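Local coordinates for protein putative adhesin (PDB 3PET) that is a putative lipoprotein adhesin, built as a right-handed beta-helix, that probably takes part in cell adhesion, at residues L107-G118 and L127-G138; G140-A151 and G159-A170. All coordinates share one frame; numbering follows the deposited sequence. Where two conformers were deposited one is given.

Contact 1: L107-G118 and L127-G138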
loop_
_atom_site.group_PDB
_atom_site.type_symbol
_atom_site.label_atom_id
_atom_site.label_comp_id
_atom_site.label_asym_id
_atom_site.label_seq_id
_atom_site.Cartn_x
_atom_site.Cartn_y
_atom_site.Cartn_z
ATOM N N LEU A 107 15.284 14.389 -16.408
ATOM C CA LEU A 107 15.448 13.269 -17.316
ATOM C C LEU A 107 14.720 13.577 -18.606
ATOM O O LEU A 107 13.530 13.886 -18.577
ATOM C CB LEU A 107 14.964 11.926 -16.722
ATOM C CG LEU A 107 14.945 10.711 -17.699
ATOM C CD1 LEU A 107 16.370 10.326 -18.179
ATOM C CD2 LEU A 107 14.233 9.514 -17.072
ATOM N N THR A 108 15.449 13.503 -19.728
ATOM C CA THR A 108 14.888 13.644 -21.075
ATOM C C THR A 108 15.008 12.275 -21.725
ATOM O O THR A 108 16.113 11.749 -21.879
ATOM C CB THR A 108 15.569 14.758 -21.882
ATOM O OG1 THR A 108 15.437 15.980 -21.168
ATOM C CG2 THR A 108 14.979 14.903 -23.276
ATOM N N THR A 109 13.870 11.683 -22.065
ATOM C CA THR A 109 13.834 10.342 -22.649
ATOM C C THR A 109 12.642 10.232 -23.594
ATOM O O THR A 109 11.761 11.083 -23.557
ATOM C CB THR A 109 13.762 9.288 -21.496
ATOM O OG1 THR A 109 13.953 7.976 -22.035
ATOM C CG2 THR A 109 12.439 9.349 -20.677
ATOM N N ASP A 110 12.594 9.189 -24.417
ATOM C CA ASP A 110 11.435 8.972 -25.270
ATOM C C ASP A 110 10.334 8.280 -24.435
ATOM O O ASP A 110 9.260 8.840 -24.255
ATOM C CB ASP A 110 11.794 8.165 -26.540
ATOM C CG ASP A 110 12.835 7.053 -26.367
ATOM O OD1 ASP A 110 12.967 6.519 -25.229
ATOM O OD2 ASP A 110 13.513 6.712 -27.368
ATOM N N ASN A 111 10.626 7.091 -23.890
ATOM C CA ASN A 111 9.684 6.300 -23.086
ATOM C C ASN A 111 10.265 6.016 -21.736
ATOM O O ASN A 111 11.417 5.607 -21.645
ATOM C CB ASN A 111 9.354 4.959 -23.765
ATOM C CG ASN A 111 8.982 5.086 -25.223
ATOM O OD1 ASN A 111 7.979 5.700 -25.584
ATOM N ND2 ASN A 111 9.825 4.563 -26.100
ATOM N N LEU A 112 9.474 6.214 -20.684
ATOM C CA LEU A 112 9.903 5.895 -19.340
ATOM C C LEU A 112 8.900 4.944 -18.726
ATOM O O LEU A 112 7.702 5.230 -18.720
ATOM C CB LEU A 112 10.092 7.153 -18.475
ATOM C CG LEU A 112 10.545 6.915 -17.019
ATOM C CD1 LEU A 112 11.965 6.256 -16.944
ATOM C CD2 LEU A 112 10.494 8.197 -16.219
ATOM N N ASP A 113 9.393 3.812 -18.212
ATOM C CA ASP A 113 8.562 2.826 -17.544
ATOM C C ASP A 113 8.986 2.744 -16.053
ATOM O O ASP A 113 10.139 2.421 -15.752
ATOM C CB ASP A 113 8.680 1.461 -18.262
ATOM C CG ASP A 113 7.734 0.382 -17.798
ATOM O OD1 ASP A 113 6.767 0.707 -17.065
ATOM O OD2 ASP A 113 7.926 -0.783 -18.200
ATOM N N ILE A 114 8.056 3.084 -15.142
ATOM C CA ILE A 114 8.305 3.029 -13.701
ATOM C C ILE A 114 7.453 1.921 -13.112
ATOM O O ILE A 114 6.214 1.949 -13.242
ATOM C CB ILE A 114 8.082 4.380 -12.968
ATOM C CG1 ILE A 114 8.882 5.523 -13.629
ATOM C CG2 ILE A 114 8.421 4.257 -11.461
ATOM C CD1 ILE A 114 8.216 6.810 -13.533
ATOM N N GLU A 115 8.133 0.931 -12.478
ATOM C CA GLU A 115 7.493 -0.209 -11.815
ATOM C C GLU A 115 7.967 -0.182 -10.356
ATOM O O GLU A 115 9.125 -0.511 -10.078
ATOM C CB GLU A 115 7.802 -1.567 -12.507
ATOM C CG GLU A 115 7.528 -1.622 -14.012
ATOM C CD GLU A 115 6.089 -1.806 -14.473
ATOM O OE1 GLU A 115 5.426 -2.766 -14.012
ATOM O OE2 GLU A 115 5.644 -1.028 -15.348
ATOM N N SER A 116 7.116 0.310 -9.437
ATOM C CA SER A 116 7.499 0.346 -8.018
ATOM C C SER A 116 6.780 -0.761 -7.271
ATOM O O SER A 116 5.544 -0.830 -7.261
ATOM C CB SER A 116 7.238 1.713 -7.399
ATOM O OG SER A 116 5.902 2.151 -7.604
ATOM N N LYS A 117 7.570 -1.692 -6.726
ATOM C CA LYS A 117 7.080 -2.883 -6.039
ATOM C C LYS A 117 7.748 -3.028 -4.678
ATOM O O LYS A 117 7.859 -4.141 -4.163
ATOM C CB LYS A 117 7.386 -4.134 -6.906
ATOM C CG LYS A 117 7.032 -4.023 -8.395
ATOM C CD LYS A 117 8.056 -4.668 -9.338
ATOM C CE LYS A 117 7.898 -6.172 -9.476
ATOM N NZ LYS A 117 6.764 -6.540 -10.367
ATOM N N GLY A 118 8.269 -1.929 -4.140
ATOM C CA GLY A 118 8.955 -1.959 -2.852
ATOM C C GLY A 118 8.317 -1.060 -1.818
ATOM O O GLY A 118 7.151 -0.661 -1.961
ATOM N N LEU A 127 10.926 16.013 -15.673
ATOM C CA LEU A 127 10.844 14.932 -16.645
ATOM C C LEU A 127 10.358 15.482 -17.997
ATOM O O LEU A 127 9.379 16.220 -18.038
ATOM C CB LEU A 127 9.885 13.832 -16.120
ATOM C CG LEU A 127 9.571 12.657 -17.075
ATOM C CD1 LEU A 127 10.827 11.826 -17.414
ATOM C CD2 LEU A 127 8.433 11.806 -16.526
ATOM N N THR A 128 11.020 15.109 -19.096
ATOM C CA THR A 128 10.568 15.446 -20.447
ATOM C C THR A 128 10.514 14.118 -21.188
ATOM O O THR A 128 11.556 13.503 -21.385
ATOM C CB THR A 128 11.464 16.493 -21.152
ATOM O OG1 THR A 128 11.628 17.644 -20.325
ATOM C CG2 THR A 128 10.918 16.903 -22.507
ATOM N N CYS A 129 9.315 13.635 -21.542
ATOM C CA CYS A 129 9.232 12.353 -22.233
ATOM C C CYS A 129 8.097 12.355 -23.238
ATOM O O CYS A 129 7.275 13.269 -23.227
ATOM C CB CYS A 129 9.079 11.210 -21.226
ATOM S SG CYS A 129 7.475 11.177 -20.366
ATOM N N GLN A 130 8.036 11.305 -24.088
ATOM C CA GLN A 130 6.935 11.142 -25.027
ATOM C C GLN A 130 5.885 10.294 -24.354
ATOM O O GLN A 130 4.741 10.715 -24.239
ATOM C CB GLN A 130 7.406 10.526 -26.361
ATOM C CG GLN A 130 8.467 11.365 -27.102
ATOM C CD GLN A 130 8.083 12.821 -27.275
ATOM O OE1 GLN A 130 7.058 13.146 -27.886
ATOM N NE2 GLN A 130 8.879 13.731 -26.706
ATOM N N LYS A 131 6.282 9.098 -23.894
ATOM C CA LYS A 131 5.372 8.172 -23.239
ATOM C C LYS A 131 5.864 7.843 -21.838
ATOM O O LYS A 131 7.041 7.520 -21.644
ATOM C CB LYS A 131 5.193 6.886 -24.064
ATOM C CG LYS A 131 4.588 7.110 -25.448
ATOM C CD LYS A 131 4.548 5.828 -26.258
ATOM C CE LYS A 131 4.033 6.068 -27.653
ATOM N NZ LYS A 131 4.062 4.829 -28.475
ATOM N N LEU A 132 4.959 7.941 -20.864
ATOM C CA LEU A 132 5.234 7.612 -19.474
ATOM C C LEU A 132 4.277 6.528 -19.049
ATOM O O LEU A 132 3.061 6.641 -19.271
ATOM C CB LEU A 132 5.115 8.831 -18.541
ATOM C CG LEU A 132 5.148 8.533 -17.027
ATOM C CD1 LEU A 132 6.533 8.043 -16.558
ATOM C CD2 LEU A 132 4.687 9.719 -16.242
ATOM N N ASN A 133 4.817 5.479 -18.450
ATOM C CA ASN A 133 4.045 4.368 -17.917
ATOM C C ASN A 133 4.430 4.162 -16.471
ATOM O O ASN A 133 5.597 3.911 -16.194
ATOM C CB ASN A 133 4.248 3.079 -18.739
ATOM C CG ASN A 133 3.331 1.970 -18.283
ATOM O OD1 ASN A 133 2.120 2.094 -18.322
ATOM N ND2 ASN A 133 3.876 0.880 -17.779
ATOM N N VAL A 134 3.460 4.300 -15.543
ATOM C CA VAL A 134 3.693 4.119 -14.114
ATOM C C VAL A 134 2.795 2.996 -13.621
ATOM O O VAL A 134 1.570 3.064 -13.770
ATOM C CB VAL A 134 3.480 5.429 -13.284
ATOM C CG1 VAL A 134 3.649 5.182 -11.783
ATOM C CG2 VAL A 134 4.416 6.529 -13.740
ATOM N N GLN A 135 3.406 1.988 -12.992
ATOM C CA GLN A 135 2.690 0.893 -12.343
ATOM C C GLN A 135 3.149 0.876 -10.905
ATOM O O GLN A 135 4.265 0.403 -10.626
ATOM C CB GLN A 135 2.956 -0.455 -13.045
ATOM C CG GLN A 135 2.448 -0.535 -14.491
ATOM C CD GLN A 135 1.041 -1.056 -14.614
ATOM O OE1 GLN A 135 0.461 -1.594 -13.675
ATOM N NE2 GLN A 135 0.477 -0.947 -15.802
ATOM N N SER A 136 2.357 1.487 -9.993
ATOM C CA SER A 136 2.752 1.508 -8.572
ATOM C C SER A 136 2.075 0.360 -7.877
ATOM O O SER A 136 0.857 0.222 -7.946
ATOM C CB SER A 136 2.461 2.851 -7.907
ATOM O OG SER A 136 1.074 3.170 -7.922
HETATM N N MSE A 137 2.887 -0.542 -7.332
HETATM C CA MSE A 137 2.391 -1.791 -6.769
HETATM C C MSE A 137 2.868 -2.078 -5.352
HETATM O O MSE A 137 2.509 -3.109 -4.816
HETATM C CB MSE A 137 2.842 -2.944 -7.673
HETATM C CG MSE A 137 2.184 -2.936 -9.055
HETATM SE SE MSE A 137 3.088 -4.216 -10.202
HETATM C CE MSE A 137 4.500 -3.080 -10.775
ATOM N N GLY A 138 3.649 -1.187 -4.757
ATOM C CA GLY A 138 4.158 -1.399 -3.408
ATOM C C GLY A 138 3.562 -0.457 -2.394
ATOM O O GLY A 138 2.393 -0.071 -2.518
HETATM O O HOH W 1 13.728 17.330 -18.826
HETATM O O HOH W 2 11.361 13.717 -25.571
HETATM O O HOH W 3 4.639 1.614 -4.994
#
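Leu112 lies beside Leu132 on the inner face of two parallel strands, 111-116 and 131-136, whose axes run 4.8 Å apart and only 4° from parallel. Both leucines carry CG anti to the backbone N, which makes them point the same way, and CD2 of Leu112 also reaches CD1 of Leu127 at 3.8 Å. Next along the strand, CD1 of Ile114, in one of its two conformers, touches CD1 of Leu132 at 3.7 Å and also meets CG2 of Val134, while Leu144 and Leu166 of following strands close over this row. Ser116 ends it, its OG against CB of Ser136 and sharing a water with the backbone N of Gly138.

The outer face is looser and polar. Asn133 ND2 donates to Asp113 OD1 over 3.0 Å; the acceptor lies in the amide plane, yet the amide approaches from above the carboxylate, the two planes standing 48° apart. Glu115, bent at chi2 (-79°), lays its carboxylate alongside CB and CG of Gln135, whose OE1 is held by Lys156. OD1 of Asn111 rests on CB of Lys131, 3.4 Å away, and a water joins the hydroxyls of Thr108 and Thr128.

In strand 111-116 every second residue, Leu112, Ile114 and Ser116, bonds with the neighbouring backbone, as parallel strands do; at the corner, Asp110 O accepts from both Gln130 N and Lys131 N, the latter at 3.0 Å. In-register rows on successive coils, mostly aliphatic inward and polar outward, are characteristic of parallel beta-helices, of which this is a right-handed example.

Contact 2: G140-A151 and G159-A170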
loop_
_atom_site.group_PDB
_atom_site.type_symbol
_atom_site.label_atom_id
_atom_site.label_comp_id
_atom_site.label_asym_id
_atom_site.label_seq_id
_atom_site.Cartn_x
_atom_site.Cartn_y
_atom_site.Cartn_z
ATOM N N GLY A 140 4.056 3.221 -0.871
ATOM C CA GLY A 140 4.731 4.491 -1.091
ATOM C C GLY A 140 4.087 5.304 -2.198
ATOM O O GLY A 140 3.195 4.830 -2.920
ATOM N N ASP A 141 4.537 6.541 -2.320
ATOM C CA ASP A 141 4.027 7.507 -3.300
ATOM C C ASP A 141 4.916 7.631 -4.514
ATOM O O ASP A 141 6.132 7.470 -4.404
ATOM C CB ASP A 141 3.910 8.886 -2.635
ATOM C CG ASP A 141 2.885 8.978 -1.521
ATOM O OD1 ASP A 141 2.029 8.073 -1.419
ATOM O OD2 ASP A 141 2.899 9.979 -0.790
ATOM N N VAL A 142 4.319 7.944 -5.677
ATOM C CA VAL A 142 5.064 8.208 -6.908
ATOM C C VAL A 142 4.783 9.670 -7.269
ATOM O O VAL A 142 3.644 10.010 -7.591
ATOM C CB VAL A 142 4.759 7.222 -8.068
ATOM C CG1 VAL A 142 5.540 7.595 -9.341
ATOM C CG2 VAL A 142 5.081 5.795 -7.655
ATOM N N LYS A 143 5.786 10.543 -7.097
ATOM C CA LYS A 143 5.690 11.968 -7.392
ATOM C C LYS A 143 6.390 12.259 -8.719
ATOM O O LYS A 143 7.537 11.855 -8.917
ATOM C CB LYS A 143 6.261 12.819 -6.248
ATOM C CG LYS A 143 5.989 14.315 -6.408
ATOM C CD LYS A 143 6.413 15.091 -5.175
ATOM C CE LYS A 143 6.230 16.582 -5.349
ATOM N NZ LYS A 143 6.907 17.352 -4.271
ATOM N N LEU A 144 5.669 12.934 -9.635
ATOM C CA LEU A 144 6.129 13.238 -10.985
ATOM C C LEU A 144 5.869 14.682 -11.365
ATOM O O LEU A 144 4.760 15.186 -11.191
ATOM C CB LEU A 144 5.399 12.317 -11.986
ATOM C CG LEU A 144 5.477 10.803 -11.720
ATOM C CD1 LEU A 144 4.305 10.089 -12.316
ATOM C CD2 LEU A 144 6.791 10.211 -12.228
ATOM N N GLU A 145 6.885 15.333 -11.924
ATOM C CA GLU A 145 6.795 16.704 -12.414
ATOM C C GLU A 145 7.493 16.784 -13.776
ATOM O O GLU A 145 8.539 16.170 -13.979
ATOM C CB GLU A 145 7.386 17.700 -11.402
ATOM C CG GLU A 145 7.238 19.176 -11.801
ATOM C CD GLU A 145 8.303 19.694 -12.754
ATOM O OE1 GLU A 145 9.445 19.197 -12.675
ATOM O OE2 GLU A 145 8.007 20.582 -13.586
ATOM N N GLY A 146 6.891 17.539 -14.687
ATOM C CA GLY A 146 7.432 17.735 -16.027
ATOM C C GLY A 146 6.374 17.639 -17.095
ATOM O O GLY A 146 5.256 18.109 -16.907
ATOM N N THR A 147 6.725 17.059 -18.233
ATOM C CA THR A 147 5.782 16.942 -19.350
ATOM C C THR A 147 5.841 15.542 -19.961
ATOM O O THR A 147 6.881 14.883 -19.943
ATOM C CB THR A 147 6.037 18.024 -20.459
ATOM O OG1 THR A 147 7.283 17.770 -21.121
ATOM C CG2 THR A 147 5.986 19.465 -19.940
ATOM N N ALA A 148 4.731 15.121 -20.544
ATOM C CA ALA A 148 4.613 13.854 -21.269
ATOM C C ALA A 148 3.581 14.021 -22.375
ATOM O O ALA A 148 2.650 14.816 -22.227
ATOM C CB ALA A 148 4.206 12.733 -20.327
ATOM N N GLN A 149 3.748 13.313 -23.495
ATOM C CA GLN A 149 2.713 13.375 -24.522
ATOM C C GLN A 149 1.581 12.470 -24.049
ATOM O O GLN A 149 0.422 12.849 -24.086
ATOM C CB GLN A 149 3.256 12.975 -25.907
ATOM C CG GLN A 149 4.096 14.063 -26.583
ATOM C CD GLN A 149 3.301 15.302 -26.979
ATOM O OE1 GLN A 149 2.087 15.264 -27.224
ATOM N NE2 GLN A 149 3.975 16.437 -27.048
ATOM N N ILE A 150 1.947 11.291 -23.526
ATOM C CA ILE A 150 1.031 10.290 -22.973
ATOM C C ILE A 150 1.529 9.894 -21.590
ATOM O O ILE A 150 2.723 9.625 -21.434
ATOM C CB ILE A 150 0.889 9.028 -23.898
ATOM C CG1 ILE A 150 0.452 9.423 -25.326
ATOM C CG2 ILE A 150 -0.130 8.002 -23.283
ATOM C CD1 ILE A 150 0.853 8.435 -26.437
ATOM N N ALA A 151 0.613 9.813 -20.602
ATOM C CA ALA A 151 0.942 9.339 -19.245
ATOM C C ALA A 151 -0.079 8.301 -18.801
ATOM O O ALA A 151 -1.272 8.610 -18.663
ATOM C CB ALA A 151 0.998 10.499 -18.253
ATOM N N GLY A 159 -0.676 3.944 -1.464
ATOM C CA GLY A 159 0.034 5.198 -1.713
ATOM C C GLY A 159 -0.584 5.975 -2.863
ATOM O O GLY A 159 -1.503 5.498 -3.547
ATOM N N ASN A 160 -0.080 7.186 -3.073
ATOM C CA ASN A 160 -0.600 8.118 -4.074
ATOM C C ASN A 160 0.309 8.327 -5.247
ATOM O O ASN A 160 1.530 8.319 -5.095
ATOM C CB ASN A 160 -0.805 9.512 -3.414
ATOM C CG ASN A 160 -1.785 9.508 -2.271
ATOM O OD1 ASN A 160 -2.706 8.715 -2.229
ATOM N ND2 ASN A 160 -1.643 10.414 -1.335
ATOM N N ILE A 161 -0.295 8.594 -6.419
ATOM C CA ILE A 161 0.436 9.044 -7.594
ATOM C C ILE A 161 0.204 10.537 -7.594
ATOM O O ILE A 161 -0.935 10.978 -7.769
ATOM C CB ILE A 161 0.084 8.369 -8.951
ATOM C CG1 ILE A 161 0.363 6.865 -8.905
ATOM C CG2 ILE A 161 0.906 9.059 -10.090
ATOM C CD1 ILE A 161 0.107 6.102 -10.236
ATOM N N GLU A 162 1.250 11.293 -7.340
ATOM C CA GLU A 162 1.161 12.743 -7.281
ATOM C C GLU A 162 1.773 13.315 -8.576
ATOM O O GLU A 162 2.966 13.614 -8.653
ATOM C CB GLU A 162 1.810 13.263 -5.980
ATOM C CG GLU A 162 1.063 12.756 -4.743
ATOM C CD GLU A 162 1.731 12.805 -3.379
ATOM O OE1 GLU A 162 2.967 12.994 -3.315
ATOM O OE2 GLU A 162 1.019 12.587 -2.369
ATOM N N ALA A 163 0.940 13.405 -9.617
ATOM C CA ALA A 163 1.364 13.869 -10.945
ATOM C C ALA A 163 0.548 15.088 -11.429
ATOM O O ALA A 163 0.342 15.267 -12.634
ATOM C CB ALA A 163 1.243 12.709 -11.935
ATOM N N GLY A 164 0.138 15.944 -10.490
ATOM C CA GLY A 164 -0.574 17.187 -10.800
ATOM C C GLY A 164 0.294 18.171 -11.571
ATOM O O GLY A 164 -0.216 18.953 -12.379
ATOM N N ASN A 165 1.615 18.127 -11.339
ATOM C CA ASN A 165 2.591 18.987 -12.038
ATOM C C ASN A 165 3.291 18.253 -13.186
ATOM O O ASN A 165 4.315 18.720 -13.691
ATOM C CB ASN A 165 3.603 19.576 -11.070
ATOM C CG ASN A 165 2.933 20.462 -10.058
ATOM O OD1 ASN A 165 2.010 21.208 -10.380
ATOM N ND2 ASN A 165 3.331 20.345 -8.807
ATOM N N LEU A 166 2.708 17.116 -13.616
ATOM C CA LEU A 166 3.148 16.413 -14.793
ATOM C C LEU A 166 2.117 16.721 -15.870
ATOM O O LEU A 166 1.037 16.124 -15.865
ATOM C CB LEU A 166 3.352 14.907 -14.582
ATOM C CG LEU A 166 3.842 14.202 -15.859
ATOM C CD1 LEU A 166 5.365 14.104 -15.904
ATOM C CD2 LEU A 166 3.176 12.913 -16.025
ATOM N N ARG A 167 2.422 17.721 -16.730
ATOM C CA ARG A 167 1.523 18.158 -17.809
ATOM C C ARG A 167 1.561 17.152 -18.959
ATOM O O ARG A 167 2.590 17.019 -19.620
ATOM C CB ARG A 167 1.903 19.583 -18.313
ATOM C CG ARG A 167 1.686 20.695 -17.287
ATOM C CD ARG A 167 2.883 21.638 -17.209
ATOM N NE ARG A 167 3.756 21.330 -16.071
ATOM C CZ ARG A 167 5.085 21.438 -16.075
ATOM N NH1 ARG A 167 5.724 21.848 -17.165
ATOM N NH2 ARG A 167 5.783 21.132 -14.990
ATOM N N ALA A 168 0.456 16.419 -19.175
ATOM C CA ALA A 168 0.372 15.424 -20.247
ATOM C C ALA A 168 -0.753 15.768 -21.218
ATOM O O ALA A 168 -1.754 16.347 -20.796
ATOM C CB ALA A 168 0.142 14.039 -19.661
ATOM N N ASN A 169 -0.610 15.404 -22.502
ATOM C CA ASN A 169 -1.705 15.644 -23.445
ATOM C C ASN A 169 -2.790 14.600 -23.256
ATOM O O ASN A 169 -3.951 14.953 -23.173
ATOM C CB ASN A 169 -1.210 15.690 -24.893
ATOM C CG ASN A 169 -0.578 17.017 -25.216
ATOM O OD1 ASN A 169 -1.034 18.079 -24.776
ATOM N ND2 ASN A 169 0.477 16.988 -25.984
ATOM N N ALA A 170 -2.407 13.327 -23.145
ATOM C CA ALA A 170 -3.330 12.209 -22.946
ATOM C C ALA A 170 -2.984 11.486 -21.661
ATOM O O ALA A 170 -1.813 11.180 -21.407
ATOM C CB ALA A 170 -3.266 11.254 -24.130
HETATM O O HOH W 4 3.227 16.699 -9.336
#
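Glu145 and Arg167 run side by side on the outer surface and point the same way, their carboxylate and guanidinium planes 31° apart. NH2 of Arg167 meets Glu145 OE2 at 2.7 Å, with the carboxylate oxygen at the edge of the guanidinium, in its plane; the hydrogen bond within this salt bridge is bent and weak. One guanidinium face is laid over the carbonyl of Gly146, whose O sits 3.4 Å above the plane, and the bends of the arginine chain at chi2 and chi3 fold it back over that backbone. OE1 of Glu145 is held separately by Ser126 N.

At the next corner Gln149 and Asn169 also lie alongside each other, but their amides are twisted by 50°. Asn169 ND2 keeps Gln149 OE1 in its own plane, 2.7 Å away, while approaching the glutamine carbonyl from above.

Inside, Leu144 slants across Ile161, CD1 also resting on CB of Ala163 at 4.0 Å. Leu166 sends CD2 to CB of Ala151, 3.9 Å away, and CB of Ala168 packs against CB of Ala148 and of Ala151.

Asp141 OD1 takes the backbone N of Asn160 in a nearly straight bond of 2.8 Å (176°). An approach of its OD2 to Glu162 OE2 is doubtful, being confined to one conformer of the glutamate. The ion pair, the amide bond and the Asp141 bond thus tie successive coils together on the outside, while aliphatic groups fill the inside.

Contact 1 closes along the chain before contact 2 opens, and their centres lie about 9 Å apart, so the two illustrate how a solenoid grows by repeating one kind of pairing. Strand 131-136 leads on to strand 142-145, while 122-128 pairs with 142-145 and 131-136 with 147-155, so segment 127-138 of contact 1 is the neighbour of segment 140-151 of contact 2. Leu127 O and Thr147 N, 2.8 Å apart, probably form one of the hydrogen bonds that join them. Inside, CD2 of Leu132 meets CD2 of Leu166 at 3.5 Å. The four segments therefore share one continuous interior within the putative adhesin head domain.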